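Local structure of aminoglycoside phosphotransferase (Mycobacterium smegmatis, 6EF6) at residues 83-88 with 108-113; 159-164 with 225-230; 73-78 with 253-258; 152-157 with 283-288. The protein phosphorylates (S)-1-amino-2-propanol, acting as the kinase of the aminoacetone utilization microcompartment. All coordinates share one frame; numbering follows the deposited sequence. Where two conformers were deposited one is given.

Interaction 1 (83-88 with 108-113); sequences SELDWL and GRRVVT
L85 and R110 mark the closest backbone approach, their CA atoms 8.1 Å apart, where the helix of 83-88 runs past the loop that leads into strand 112-114. With CG beside its backbone N and the chain bent at chi3 (-60°), R110 lays its guanidinium against the helix. L85 CB sits over one face near the rim, 3.7 Å from R110 NH1. At the edge, D86 receives an end-on salt bridge that converges on one oxygen: OD1 takes R110 NH2 at 2.9 Å and R110 NH1 at 3.1 Å. The oxygen lies close to the guanidinium plane, yet both nitrogens reach it from the same face of the carboxylate, whose plane is turned 35° from that of the guanidinium. Deeper in, L85 CD1 packs on V111 CG2 at 3.9 Å. The same helix, 78-94, rests on the five-stranded sheet, with L85 touching V127 and L88 touching F129 of strand 124-130, while E84 forms a salt bridge with R69 of strand 64-70.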
loop_
_atom_site.group_PDB
_atom_site.type_symbol
_atom_site.label_atom_id
_atom_site.label_comp_id
_atom_site.label_asym_id
_atom_site.label_seq_id
_atom_site.Cartn_x
_atom_site.Cartn_y
_atom_site.Cartn_z
ATOM N N SER A 83 5.762 -5.954 -14.158
ATOM C CA SER A 83 5.132 -7.033 -13.410
ATOM C C SER A 83 3.881 -6.568 -12.666
ATOM O O SER A 83 2.885 -7.300 -12.604
ATOM C CB SER A 83 6.153 -7.683 -12.479
ATOM O OG SER A 83 7.110 -8.415 -13.244
ATOM N N GLU A 84 3.908 -5.370 -12.056
ATOM C CA GLU A 84 2.697 -4.813 -11.455
ATOM C C GLU A 84 1.612 -4.741 -12.510
ATOM O O GLU A 84 0.469 -5.131 -12.269
ATOM C CB GLU A 84 2.979 -3.401 -10.923
ATOM C CG GLU A 84 1.706 -2.658 -10.439
ATOM C CD GLU A 84 1.824 -1.122 -10.465
ATOM O OE1 GLU A 84 2.912 -0.597 -10.780
ATOM O OE2 GLU A 84 0.805 -0.457 -10.164
ATOM N N LEU A 85 1.951 -4.179 -13.674
ATOM C CA LEU A 85 0.970 -3.999 -14.744
ATOM C C LEU A 85 0.437 -5.340 -15.252
ATOM O O LEU A 85 -0.730 -5.428 -15.618
ATOM C CB LEU A 85 1.540 -3.128 -15.882
ATOM C CG LEU A 85 2.063 -1.731 -15.440
ATOM C CD1 LEU A 85 2.476 -0.934 -16.654
ATOM C CD2 LEU A 85 1.089 -0.951 -14.574
ATOM N N ASP A 86 1.256 -6.390 -15.247
ATOM C CA ASP A 86 0.753 -7.722 -15.606
ATOM C C ASP A 86 -0.280 -8.220 -14.599
ATOM O O ASP A 86 -1.281 -8.842 -14.979
ATOM C CB ASP A 86 1.915 -8.707 -15.665
ATOM C CG ASP A 86 2.799 -8.529 -16.918
ATOM O OD1 ASP A 86 2.325 -7.903 -17.900
ATOM O OD2 ASP A 86 3.950 -9.003 -16.871
ATOM N N TRP A 87 -0.093 -7.938 -13.291
ATOM C CA TRP A 87 -1.136 -8.312 -12.350
ATOM C C TRP A 87 -2.403 -7.505 -12.602
ATOM O O TRP A 87 -3.520 -8.057 -12.557
ATOM C CB TRP A 87 -0.664 -8.154 -10.909
ATOM C CG TRP A 87 -1.550 -8.818 -9.895
ATOM C CD1 TRP A 87 -2.449 -9.807 -10.119
ATOM C CD2 TRP A 87 -1.637 -8.543 -8.479
ATOM N NE1 TRP A 87 -3.089 -10.159 -8.963
ATOM C CE2 TRP A 87 -2.627 -9.387 -7.928
ATOM C CE3 TRP A 87 -0.999 -7.643 -7.644
ATOM C CZ2 TRP A 87 -2.938 -9.415 -6.590
ATOM C CZ3 TRP A 87 -1.332 -7.637 -6.308
ATOM C CH2 TRP A 87 -2.311 -8.504 -5.780
ATOM N N LEU A 88 -2.266 -6.194 -12.850
ATOM C CA LEU A 88 -3.461 -5.405 -13.129
ATOM C C LEU A 88 -4.213 -5.964 -14.318
ATOM O O LEU A 88 -5.447 -6.046 -14.292
ATOM C CB LEU A 88 -3.125 -3.926 -13.395
ATOM C CG LEU A 88 -2.437 -3.138 -12.313
ATOM C CD1 LEU A 88 -2.240 -1.678 -12.751
ATOM C CD2 LEU A 88 -3.199 -3.212 -11.004
ATOM N N GLY A 108 3.037 1.931 -28.199
ATOM C CA GLY A 108 2.438 0.727 -27.660
ATOM C C GLY A 108 2.984 0.291 -26.327
ATOM O O GLY A 108 2.478 -0.685 -25.758
ATOM N N ARG A 109 3.988 0.951 -25.795
ATOM C CA ARG A 109 4.569 0.470 -24.558
ATOM C C ARG A 109 3.797 0.986 -23.357
ATOM O O ARG A 109 3.128 2.022 -23.409
ATOM C CB ARG A 109 6.044 0.828 -24.512
ATOM C CG ARG A 109 6.772 0.050 -25.639
ATOM C CD ARG A 109 8.226 0.420 -25.836
ATOM N NE ARG A 109 8.879 0.746 -24.573
ATOM C CZ ARG A 109 9.184 1.978 -24.168
ATOM N NH1 ARG A 109 9.777 2.154 -22.993
ATOM N NH2 ARG A 109 8.917 3.035 -24.927
ATOM N N ARG A 110 3.871 0.229 -22.274
ATOM C CA ARG A 110 3.112 0.561 -21.080
ATOM C C ARG A 110 3.870 1.468 -20.131
ATOM O O ARG A 110 3.246 2.241 -19.406
ATOM C CB ARG A 110 2.742 -0.724 -20.348
ATOM C CG ARG A 110 1.847 -1.614 -21.172
ATOM C CD ARG A 110 1.403 -2.905 -20.449
ATOM N NE ARG A 110 2.543 -3.712 -20.068
ATOM C CZ ARG A 110 2.436 -4.800 -19.293
ATOM N NH1 ARG A 110 1.244 -5.218 -18.907
ATOM N NH2 ARG A 110 3.527 -5.463 -18.947
ATOM N N VAL A 111 5.188 1.348 -20.066
ATOM C CA VAL A 111 6.017 2.168 -19.185
ATOM C C VAL A 111 6.864 3.087 -20.050
ATOM O O VAL A 111 7.690 2.615 -20.839
ATOM C CB VAL A 111 6.912 1.302 -18.296
ATOM C CG1 VAL A 111 7.676 2.206 -17.302
ATOM C CG2 VAL A 111 6.045 0.248 -17.577
ATOM N N VAL A 112 6.680 4.397 -19.885
ATOM C CA VAL A 112 7.473 5.404 -20.594
ATOM C C VAL A 112 8.581 5.857 -19.659
ATOM O O VAL A 112 8.301 6.312 -18.548
ATOM C CB VAL A 112 6.606 6.606 -21.007
ATOM C CG1 VAL A 112 7.467 7.736 -21.549
ATOM C CG2 VAL A 112 5.576 6.177 -22.041
ATOM N N THR A 113 9.827 5.795 -20.122
ATOM C CA THR A 113 10.967 6.278 -19.357
ATOM C C THR A 113 11.441 7.570 -19.984
ATOM O O THR A 113 11.707 7.605 -21.188
ATOM C CB THR A 113 12.108 5.259 -19.373
ATOM O OG1 THR A 113 11.665 4.038 -18.775
ATOM C CG2 THR A 113 13.314 5.777 -18.593
#

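Interaction 2 (159-164 with 225-230); sequences EHSQRW and YGLIHA
The short strand entering the H229-A230-D231 segment, which matches the HxD motif of kinase-like catalytic loops, is tied at L227 to the end of helix 147-163 through S161 and W164. S161 turns its hydroxyl out from the helix, OG anti to the backbone N (chi1 165°), and donates it to L227 O at 2.6 Å, in the carbonyl plane and on a lone pair. A water completes the link: it donates to S161 OG at 2.6 Å and accepts from L227 N at 3.0 Å. One serine thus serves both polar backbone atoms of L227, directly and through the water. L227 CD2 meets the edge of the W164 indole, 3.7 Å from CZ3, while H160 lies over a face of that indole and W87 of helix 78-94 stacks with it. On its other side the strand pairs with G257 through I228. A helix beside the strand that would feed the catalytic loop is consistent with the C-terminal lobe of the aminoglycoside phosphotransferase and protein kinase fold.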
loop_
_atom_site.group_PDB
_atom_site.type_symbol
_atom_site.label_atom_id
_atom_site.label_comp_id
_atom_site.label_asym_id
_atom_site.label_seq_id
_atom_site.Cartn_x
_atom_site.Cartn_y
_atom_site.Cartn_z
ATOM N N GLU A 159 -7.782 -14.107 -3.336
ATOM C CA GLU A 159 -8.255 -15.240 -4.117
ATOM C C GLU A 159 -7.626 -15.229 -5.498
ATOM O O GLU A 159 -7.212 -16.287 -6.009
ATOM C CB GLU A 159 -9.771 -15.146 -4.212
ATOM C CG GLU A 159 -10.437 -16.303 -4.991
ATOM C CD GLU A 159 -11.867 -15.988 -5.388
ATOM O OE1 GLU A 159 -12.800 -16.398 -4.663
ATOM O OE2 GLU A 159 -12.058 -15.311 -6.421
ATOM N N HIS A 160 -7.585 -14.070 -6.165
ATOM C CA HIS A 160 -6.940 -14.000 -7.472
ATOM C C HIS A 160 -5.470 -14.374 -7.383
ATOM O O HIS A 160 -4.958 -15.185 -8.171
ATOM C CB HIS A 160 -7.091 -12.638 -8.124
ATOM C CG HIS A 160 -6.478 -12.614 -9.474
ATOM N ND1 HIS A 160 -5.173 -12.237 -9.707
ATOM C CD2 HIS A 160 -6.942 -13.097 -10.652
ATOM C CE1 HIS A 160 -4.887 -12.409 -10.984
ATOM N NE2 HIS A 160 -5.938 -12.961 -11.581
ATOM N N SER A 161 -4.760 -13.790 -6.429
ATOM C CA SER A 161 -3.333 -14.058 -6.284
ATOM C C SER A 161 -3.059 -15.552 -6.081
ATOM O O SER A 161 -2.083 -16.095 -6.624
ATOM C CB SER A 161 -2.792 -13.220 -5.104
ATOM O OG SER A 161 -1.507 -13.680 -4.668
ATOM N N GLN A 162 -3.886 -16.216 -5.277
ATOM C CA GLN A 162 -3.699 -17.638 -5.002
ATOM C C GLN A 162 -3.904 -18.514 -6.219
ATOM O O GLN A 162 -3.344 -19.619 -6.275
ATOM C CB GLN A 162 -4.682 -18.085 -3.938
ATOM C CG GLN A 162 -4.300 -17.546 -2.576
ATOM C CD GLN A 162 -4.602 -18.496 -1.458
ATOM O OE1 GLN A 162 -5.730 -18.558 -0.964
ATOM N NE2 GLN A 162 -3.595 -19.252 -1.048
ATOM N N ARG A 163 -4.712 -18.095 -7.185
ATOM C CA ARG A 163 -4.948 -18.969 -8.325
ATOM C C ARG A 163 -4.206 -18.540 -9.581
ATOM O O ARG A 163 -4.109 -19.329 -10.524
ATOM C CB ARG A 163 -6.445 -19.058 -8.576
ATOM C CG ARG A 163 -7.088 -17.841 -9.140
ATOM C CD ARG A 163 -8.603 -18.050 -9.333
ATOM N NE ARG A 163 -9.352 -16.809 -9.119
ATOM C CZ ARG A 163 -9.660 -15.919 -10.064
ATOM N NH1 ARG A 163 -10.333 -14.822 -9.724
ATOM N NH2 ARG A 163 -9.305 -16.115 -11.334
ATOM N N TRP A 164 -3.606 -17.360 -9.580
ATOM C CA TRP A 164 -3.033 -16.799 -10.799
ATOM C C TRP A 164 -1.693 -17.443 -11.057
ATOM O O TRP A 164 -0.782 -17.364 -10.226
ATOM C CB TRP A 164 -2.854 -15.285 -10.646
ATOM C CG TRP A 164 -2.316 -14.571 -11.880
ATOM C CD1 TRP A 164 -2.666 -14.809 -13.198
ATOM C CD2 TRP A 164 -1.355 -13.521 -11.907
ATOM N NE1 TRP A 164 -1.975 -13.967 -14.032
ATOM C CE2 TRP A 164 -1.176 -13.157 -13.263
ATOM C CE3 TRP A 164 -0.627 -12.840 -10.914
ATOM C CZ2 TRP A 164 -0.295 -12.161 -13.639
ATOM C CZ3 TRP A 164 0.239 -11.851 -11.295
ATOM C CH2 TRP A 164 0.384 -11.513 -12.642
ATOM N N TYR A 225 1.262 -16.819 2.565
ATOM C CA TYR A 225 2.227 -15.891 2.003
ATOM C C TYR A 225 2.179 -15.993 0.489
ATOM O O TYR A 225 2.083 -17.110 -0.050
ATOM C CB TYR A 225 3.599 -16.295 2.521
ATOM C CG TYR A 225 4.784 -15.399 2.213
ATOM C CD1 TYR A 225 5.495 -15.509 1.009
ATOM C CD2 TYR A 225 5.215 -14.472 3.141
ATOM C CE1 TYR A 225 6.596 -14.670 0.751
ATOM C CE2 TYR A 225 6.306 -13.643 2.880
ATOM C CZ TYR A 225 6.983 -13.784 1.704
ATOM O OH TYR A 225 8.063 -12.954 1.426
ATOM N N GLY A 226 2.208 -14.852 -0.199
ATOM C CA GLY A 226 2.145 -14.823 -1.649
ATOM C C GLY A 226 2.082 -13.388 -2.145
ATOM O O GLY A 226 2.480 -12.460 -1.443
ATOM N N LEU A 227 1.600 -13.216 -3.356
ATOM C CA LEU A 227 1.531 -11.903 -3.997
ATOM C C LEU A 227 0.383 -11.066 -3.394
ATOM O O LEU A 227 -0.776 -11.499 -3.387
ATOM C CB LEU A 227 1.361 -12.059 -5.505
ATOM C CG LEU A 227 1.204 -10.748 -6.295
ATOM C CD1 LEU A 227 2.439 -9.880 -6.204
ATOM C CD2 LEU A 227 0.873 -11.029 -7.780
ATOM N N ILE A 228 0.713 -9.881 -2.879
ATOM C CA ILE A 228 -0.196 -8.948 -2.213
ATOM C C ILE A 228 -0.018 -7.512 -2.741
ATOM O O ILE A 228 1.024 -7.104 -3.237
ATOM C CB ILE A 228 -0.040 -8.956 -0.674
ATOM C CG1 ILE A 228 1.394 -8.631 -0.246
ATOM C CG2 ILE A 228 -0.501 -10.273 -0.095
ATOM C CD1 ILE A 228 1.531 -8.291 1.226
ATOM N N HIS A 229 -1.088 -6.741 -2.601
ATOM C CA HIS A 229 -1.055 -5.306 -2.926
ATOM C C HIS A 229 -0.133 -4.518 -1.980
ATOM O O HIS A 229 0.665 -3.703 -2.435
ATOM C CB HIS A 229 -2.481 -4.784 -2.909
ATOM C CG HIS A 229 -2.633 -3.323 -3.183
ATOM N ND1 HIS A 229 -2.232 -2.344 -2.287
ATOM C CD2 HIS A 229 -3.184 -2.679 -4.246
ATOM C CE1 HIS A 229 -2.562 -1.167 -2.791
ATOM N NE2 HIS A 229 -3.156 -1.342 -3.965
ATOM N N ALA A 230 -0.247 -4.796 -0.664
ATOM C CA ALA A 230 0.654 -4.289 0.373
ATOM C C ALA A 230 0.482 -2.813 0.664
ATOM O O ALA A 230 1.267 -2.275 1.434
ATOM C CB ALA A 230 2.109 -4.656 0.113
HETATM O O HOH W 1 0.162 -15.588 -4.361
#

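Interaction 3 (73-78 with 253-258); sequences QDYHQP and FDDCGF
Two hydrogen bonds made by Y75 and H76 form a buried polar contact between the loop ahead of helix 78-94, in the N-terminal part of the fold, and the loop at D254 and D255 that follows strand 248-250. The two neighbouring side chains reach across together, Y75 CD2 lying over one face of the H76 imidazole. H76 NE2 donates to D254 O at 2.7 Å; the carbonyl oxygen lies near the ring plane and the N-H points at it with an angle of 151°. R172 also bonds to this oxygen. The D254 carboxylate stands perpendicular to the imidazole, with OD1 2.9 Å from H76 CD2, and its OD2 is held by N54. The sequence D252-F253-D254 probably takes the place of the DFG motif of protein kinases, and D252 together with D231 binds a sodium ion here. Y75, with CG anti to its own N (chi1 -161°), extends its phenol to D255. The hydroxyl OH donates to D255 OD1 at 2.8 Å, meeting the oxygen from above the carboxylate plane. W187, which lines the pocket of the bound (2R)-1-methoxypropan-2-amine, bonds to the same hydroxyl, and D255 comes within about 4 Å of both that ligand and the sodium ion, measured from its side chain.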
loop_
_atom_site.group_PDB
_atom_site.type_symbol
_atom_site.label_atom_id
_atom_site.label_comp_id
_atom_site.label_asym_id
_atom_site.label_seq_id
_atom_site.Cartn_x
_atom_site.Cartn_y
_atom_site.Cartn_z
ATOM N N GLN A 73 12.255 8.308 -7.869
ATOM C CA GLN A 73 13.554 7.828 -8.303
ATOM C C GLN A 73 13.972 6.614 -7.487
ATOM O O GLN A 73 13.746 6.553 -6.279
ATOM C CB GLN A 73 14.588 8.949 -8.133
ATOM C CG GLN A 73 16.024 8.501 -8.275
ATOM C CD GLN A 73 17.009 9.627 -8.037
ATOM O OE1 GLN A 73 16.797 10.755 -8.485
ATOM N NE2 GLN A 73 18.088 9.329 -7.316
ATOM N N ASP A 74 14.554 5.627 -8.163
ATOM C CA ASP A 74 15.324 4.536 -7.581
ATOM C C ASP A 74 14.476 3.443 -6.924
ATOM O O ASP A 74 15.033 2.424 -6.519
ATOM C CB ASP A 74 16.398 5.014 -6.583
ATOM C CG ASP A 74 17.583 5.666 -7.278
ATOM O OD1 ASP A 74 17.945 5.208 -8.384
ATOM O OD2 ASP A 74 18.139 6.644 -6.731
ATOM N N TYR A 75 13.161 3.599 -6.814
ATOM C CA TYR A 75 12.390 2.598 -6.072
ATOM C C TYR A 75 12.207 1.317 -6.871
ATOM O O TYR A 75 12.348 0.224 -6.310
ATOM C CB TYR A 75 11.039 3.168 -5.652
ATOM C CG TYR A 75 10.303 2.443 -4.511
ATOM C CD1 TYR A 75 10.879 2.326 -3.237
ATOM C CD2 TYR A 75 9.020 1.981 -4.697
ATOM C CE1 TYR A 75 10.189 1.710 -2.183
ATOM C CE2 TYR A 75 8.312 1.340 -3.631
ATOM C CZ TYR A 75 8.911 1.228 -2.410
ATOM O OH TYR A 75 8.242 0.647 -1.344
ATOM N N HIS A 76 11.892 1.411 -8.172
ATOM C CA HIS A 76 11.729 0.222 -8.994
ATOM C C HIS A 76 12.541 0.338 -10.270
ATOM O O HIS A 76 12.772 1.438 -10.780
ATOM C CB HIS A 76 10.284 0.059 -9.461
ATOM C CG HIS A 76 9.312 -0.240 -8.367
ATOM N ND1 HIS A 76 9.456 -1.308 -7.510
ATOM C CD2 HIS A 76 8.146 0.363 -8.039
ATOM C CE1 HIS A 76 8.430 -1.319 -6.665
ATOM N NE2 HIS A 76 7.626 -0.318 -6.969
ATOM N N GLN A 77 12.903 -0.827 -10.808
ATOM C CA GLN A 77 13.347 -0.970 -12.182
ATOM C C GLN A 77 12.149 -1.158 -13.099
ATOM O O GLN A 77 11.073 -1.576 -12.664
ATOM C CB GLN A 77 14.246 -2.195 -12.307
ATOM C CG GLN A 77 15.485 -2.149 -11.437
ATOM C CD GLN A 77 16.324 -0.914 -11.691
ATOM O OE1 GLN A 77 16.456 -0.043 -10.827
ATOM N NE2 GLN A 77 16.896 -0.830 -12.885
ATOM N N PRO A 78 12.300 -0.922 -14.396
ATOM C CA PRO A 78 11.115 -1.002 -15.268
ATOM C C PRO A 78 10.478 -2.377 -15.331
ATOM O O PRO A 78 9.256 -2.459 -15.401
ATOM C CB PRO A 78 11.622 -0.529 -16.637
ATOM C CG PRO A 78 12.896 0.149 -16.376
ATOM C CD PRO A 78 13.491 -0.426 -15.117
ATOM N N PHE A 253 -0.961 0.127 -6.783
ATOM C CA PHE A 253 -0.317 -1.188 -6.638
ATOM C C PHE A 253 1.217 -1.077 -6.572
ATOM O O PHE A 253 1.919 -2.082 -6.737
ATOM C CB PHE A 253 -0.767 -2.160 -7.760
ATOM C CG PHE A 253 -2.130 -2.739 -7.598
ATOM C CD1 PHE A 253 -3.288 -1.977 -7.824
ATOM C CD2 PHE A 253 -2.293 -4.095 -7.346
ATOM C CE1 PHE A 253 -4.546 -2.539 -7.718
ATOM C CE2 PHE A 253 -3.569 -4.635 -7.235
ATOM C CZ PHE A 253 -4.686 -3.883 -7.421
ATOM N N ASP A 254 1.778 0.127 -6.396
ATOM C CA ASP A 254 3.216 0.270 -6.568
ATOM C C ASP A 254 4.038 -0.408 -5.471
ATOM O O ASP A 254 5.242 -0.569 -5.684
ATOM C CB ASP A 254 3.565 1.761 -6.622
ATOM C CG ASP A 254 5.016 2.020 -7.059
ATOM O OD1 ASP A 254 5.468 1.527 -8.116
ATOM O OD2 ASP A 254 5.732 2.774 -6.347
ATOM N N ASP A 255 3.475 -0.761 -4.336
ATOM C CA ASP A 255 4.165 -1.539 -3.303
ATOM C C ASP A 255 3.893 -3.025 -3.415
ATOM O O ASP A 255 4.280 -3.790 -2.549
ATOM C CB ASP A 255 3.873 -1.059 -1.868
ATOM C CG ASP A 255 4.610 0.178 -1.476
ATOM O OD1 ASP A 255 5.590 0.539 -2.140
ATOM O OD2 ASP A 255 4.123 0.794 -0.478
ATOM N N CYS A 256 3.214 -3.474 -4.457
ATOM C CA CYS A 256 2.813 -4.876 -4.473
ATOM C C CYS A 256 4.037 -5.788 -4.561
ATOM O O CYS A 256 5.098 -5.432 -5.067
ATOM C CB CYS A 256 1.822 -5.169 -5.605
ATOM S SG CYS A 256 2.484 -5.337 -7.298
ATOM N N GLY A 257 3.890 -6.980 -3.987
ATOM C CA GLY A 257 4.998 -7.936 -3.986
ATOM C C GLY A 257 4.675 -9.073 -3.039
ATOM O O GLY A 257 3.525 -9.311 -2.749
ATOM N N PHE A 258 5.694 -9.836 -2.677
ATOM C CA PHE A 258 5.445 -11.056 -1.923
ATOM C C PHE A 258 5.452 -10.729 -0.459
ATOM O O PHE A 258 6.339 -10.033 0.003
ATOM C CB PHE A 258 6.477 -12.112 -2.334
ATOM C CG PHE A 258 6.350 -12.483 -3.771
ATOM C CD1 PHE A 258 5.348 -13.345 -4.194
ATOM C CD2 PHE A 258 7.184 -11.912 -4.720
ATOM C CE1 PHE A 258 5.220 -13.682 -5.531
ATOM C CE2 PHE A 258 7.031 -12.241 -6.075
ATOM C CZ PHE A 258 6.034 -13.121 -6.461
#

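Interaction 4 (152-157 with 283-288); sequences RITASL and ESWVAG
R152 and G288 bring two helices into backbone contact, their CA atoms 4.2 Å apart. The first kind of interaction is therefore a backbone one: R152 CA makes a bent CA-H...O contact with G288 O, 3.3 Å between CA and O and 128° at the hydrogen, and R152 CB lies alongside the same oxygen at 3.4 Å. The lack of a side chain on G288, on the face turned to the other helix, permits this approach. Its carbonyl oxygen also accepts a hydrogen bond from S291 OG. The second kind is apolar. T154 and W285 cross at about a right angle, with T154 CG2 3.8 Å from W285 CZ2. The third is water-mediated. A single water in the plane of the indole accepts from W285 NE1 at 2.8 Å and donates to T154 OG1, also at 2.8 Å. With OG1 beside its backbone N (chi1 -59°), T154 can also bond to L150 O one turn earlier. Helices 147-163 and 278-290 meet here beside helix 263-268, where F265 packs edge-to-face with W285 and D264 touches T154, while I153 packs on I248 and V250 of strand 248-250.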
loop_
_atom_site.group_PDB
_atom_site.type_symbol
_atom_site.label_atom_id
_atom_site.label_comp_id
_atom_site.label_asym_id
_atom_site.label_seq_id
_atom_site.Cartn_x
_atom_site.Cartn_y
_atom_site.Cartn_z
ATOM N N ARG A 152 -13.685 -7.159 2.100
ATOM C CA ARG A 152 -14.210 -7.999 1.039
ATOM C C ARG A 152 -13.348 -7.885 -0.219
ATOM O O ARG A 152 -13.057 -8.900 -0.877
ATOM C CB ARG A 152 -15.639 -7.559 0.763
ATOM C CG ARG A 152 -16.327 -8.430 -0.269
ATOM C CD ARG A 152 -17.666 -7.859 -0.711
ATOM N NE ARG A 152 -17.514 -6.704 -1.599
ATOM C CZ ARG A 152 -18.046 -5.499 -1.397
ATOM N NH1 ARG A 152 -18.752 -5.238 -0.301
ATOM N NH2 ARG A 152 -17.858 -4.543 -2.301
ATOM N N ILE A 153 -12.956 -6.673 -0.583
ATOM C CA ILE A 153 -12.115 -6.475 -1.777
ATOM C C ILE A 153 -10.727 -7.091 -1.578
ATOM O O ILE A 153 -10.177 -7.744 -2.502
ATOM C CB ILE A 153 -12.073 -4.986 -2.143
ATOM C CG1 ILE A 153 -13.459 -4.561 -2.624
ATOM C CG2 ILE A 153 -10.942 -4.694 -3.207
ATOM C CD1 ILE A 153 -13.647 -3.053 -2.786
ATOM N N THR A 154 -10.193 -6.995 -0.363
ATOM C CA THR A 154 -8.909 -7.635 -0.076
ATOM C C THR A 154 -8.998 -9.142 -0.282
ATOM O O THR A 154 -8.103 -9.763 -0.890
ATOM C CB THR A 154 -8.467 -7.304 1.351
ATOM O OG1 THR A 154 -8.335 -5.898 1.528
ATOM C CG2 THR A 154 -7.098 -7.963 1.626
ATOM N N ALA A 155 -10.066 -9.790 0.213
ATOM C CA ALA A 155 -10.251 -11.217 0.003
ATOM C C ALA A 155 -10.268 -11.549 -1.475
ATOM O O ALA A 155 -9.733 -12.574 -1.896
ATOM C CB ALA A 155 -11.541 -11.672 0.678
ATOM N N SER A 156 -10.916 -10.729 -2.285
ATOM C CA SER A 156 -10.925 -11.001 -3.719
ATOM C C SER A 156 -9.533 -10.889 -4.326
ATOM O O SER A 156 -9.209 -11.648 -5.248
ATOM C CB SER A 156 -11.833 -10.013 -4.422
ATOM O OG SER A 156 -13.171 -10.249 -4.020
ATOM N N LEU A 157 -8.716 -9.935 -3.864
ATOM C CA LEU A 157 -7.330 -9.854 -4.332
ATOM C C LEU A 157 -6.540 -11.071 -3.905
ATOM O O LEU A 157 -5.716 -11.580 -4.681
ATOM C CB LEU A 157 -6.673 -8.579 -3.797
ATOM C CG LEU A 157 -7.138 -7.288 -4.470
ATOM C CD1 LEU A 157 -6.651 -6.074 -3.697
ATOM C CD2 LEU A 157 -6.659 -7.201 -5.930
ATOM N N GLU A 283 -13.400 -6.292 13.282
ATOM C CA GLU A 283 -14.561 -7.167 13.124
ATOM C C GLU A 283 -15.290 -6.860 11.815
ATOM O O GLU A 283 -15.724 -7.783 11.133
ATOM C CB GLU A 283 -15.520 -7.067 14.309
ATOM C CG GLU A 283 -14.901 -7.634 15.582
ATOM C CD GLU A 283 -15.884 -7.894 16.742
ATOM O OE1 GLU A 283 -17.093 -8.077 16.512
ATOM O OE2 GLU A 283 -15.422 -7.932 17.907
ATOM N N SER A 284 -15.382 -5.595 11.421
ATOM C CA SER A 284 -16.050 -5.261 10.173
ATOM C C SER A 284 -15.255 -5.786 8.995
ATOM O O SER A 284 -15.809 -6.375 8.063
ATOM C CB SER A 284 -16.230 -3.744 10.080
ATOM O OG SER A 284 -17.047 -3.255 11.115
ATOM N N TRP A 285 -13.933 -5.549 9.002
ATOM C CA TRP A 285 -13.072 -6.028 7.920
ATOM C C TRP A 285 -13.139 -7.538 7.786
ATOM O O TRP A 285 -13.253 -8.052 6.688
ATOM C CB TRP A 285 -11.639 -5.569 8.225
ATOM C CG TRP A 285 -10.601 -5.716 7.151
ATOM C CD1 TRP A 285 -10.176 -4.724 6.276
ATOM C CD2 TRP A 285 -9.862 -6.897 6.827
ATOM N NE1 TRP A 285 -9.164 -5.218 5.460
ATOM C CE2 TRP A 285 -8.956 -6.541 5.774
ATOM C CE3 TRP A 285 -9.805 -8.196 7.359
ATOM C CZ2 TRP A 285 -8.029 -7.437 5.261
ATOM C CZ3 TRP A 285 -8.875 -9.096 6.823
ATOM C CH2 TRP A 285 -8.009 -8.704 5.796
ATOM N N VAL A 286 -13.064 -8.240 8.904
ATOM C CA VAL A 286 -13.141 -9.700 8.885
ATOM C C VAL A 286 -14.471 -10.210 8.335
ATOM O O VAL A 286 -14.522 -11.198 7.598
ATOM C CB VAL A 286 -12.846 -10.241 10.287
ATOM C CG1 VAL A 286 -13.249 -11.708 10.396
ATOM C CG2 VAL A 286 -11.355 -10.044 10.630
ATOM N N ALA A 287 -15.596 -9.572 8.716
ATOM C CA ALA A 287 -16.893 -9.970 8.176
ATOM C C ALA A 287 -16.933 -9.816 6.663
ATOM O O ALA A 287 -17.444 -10.682 5.940
ATOM C CB ALA A 287 -18.009 -9.131 8.811
ATOM N N GLY A 288 -16.341 -8.731 6.151
ATOM C CA GLY A 288 -16.290 -8.536 4.701
ATOM C C GLY A 288 -15.383 -9.549 4.019
ATOM O O GLY A 288 -15.751 -10.166 3.010
HETATM O O HOH W 2 -7.164 -4.390 3.615
#

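In the fold
From the N terminus, interaction 3 opens first, at 73-78, and closes only at 253-258, joining the loop before helix 78-94 to the metal-site loop. Interaction 1 is nested inside it, a short closure from that helix to the loop leading into the edge strand of the five-stranded sheet. Helix 147-163 then opens interactions 4 and 2 in turn. Interaction 2 closes at 225-230, tying the helix to strand 227-228, and so lies within both 3 and 4; interaction 4 closes on helix 278-290 and crosses interaction 3. W87 joins interactions 1 and 2 by a probable hydrogen bond to H160, and F253 of interaction 3 packs against W87, L88 and H229.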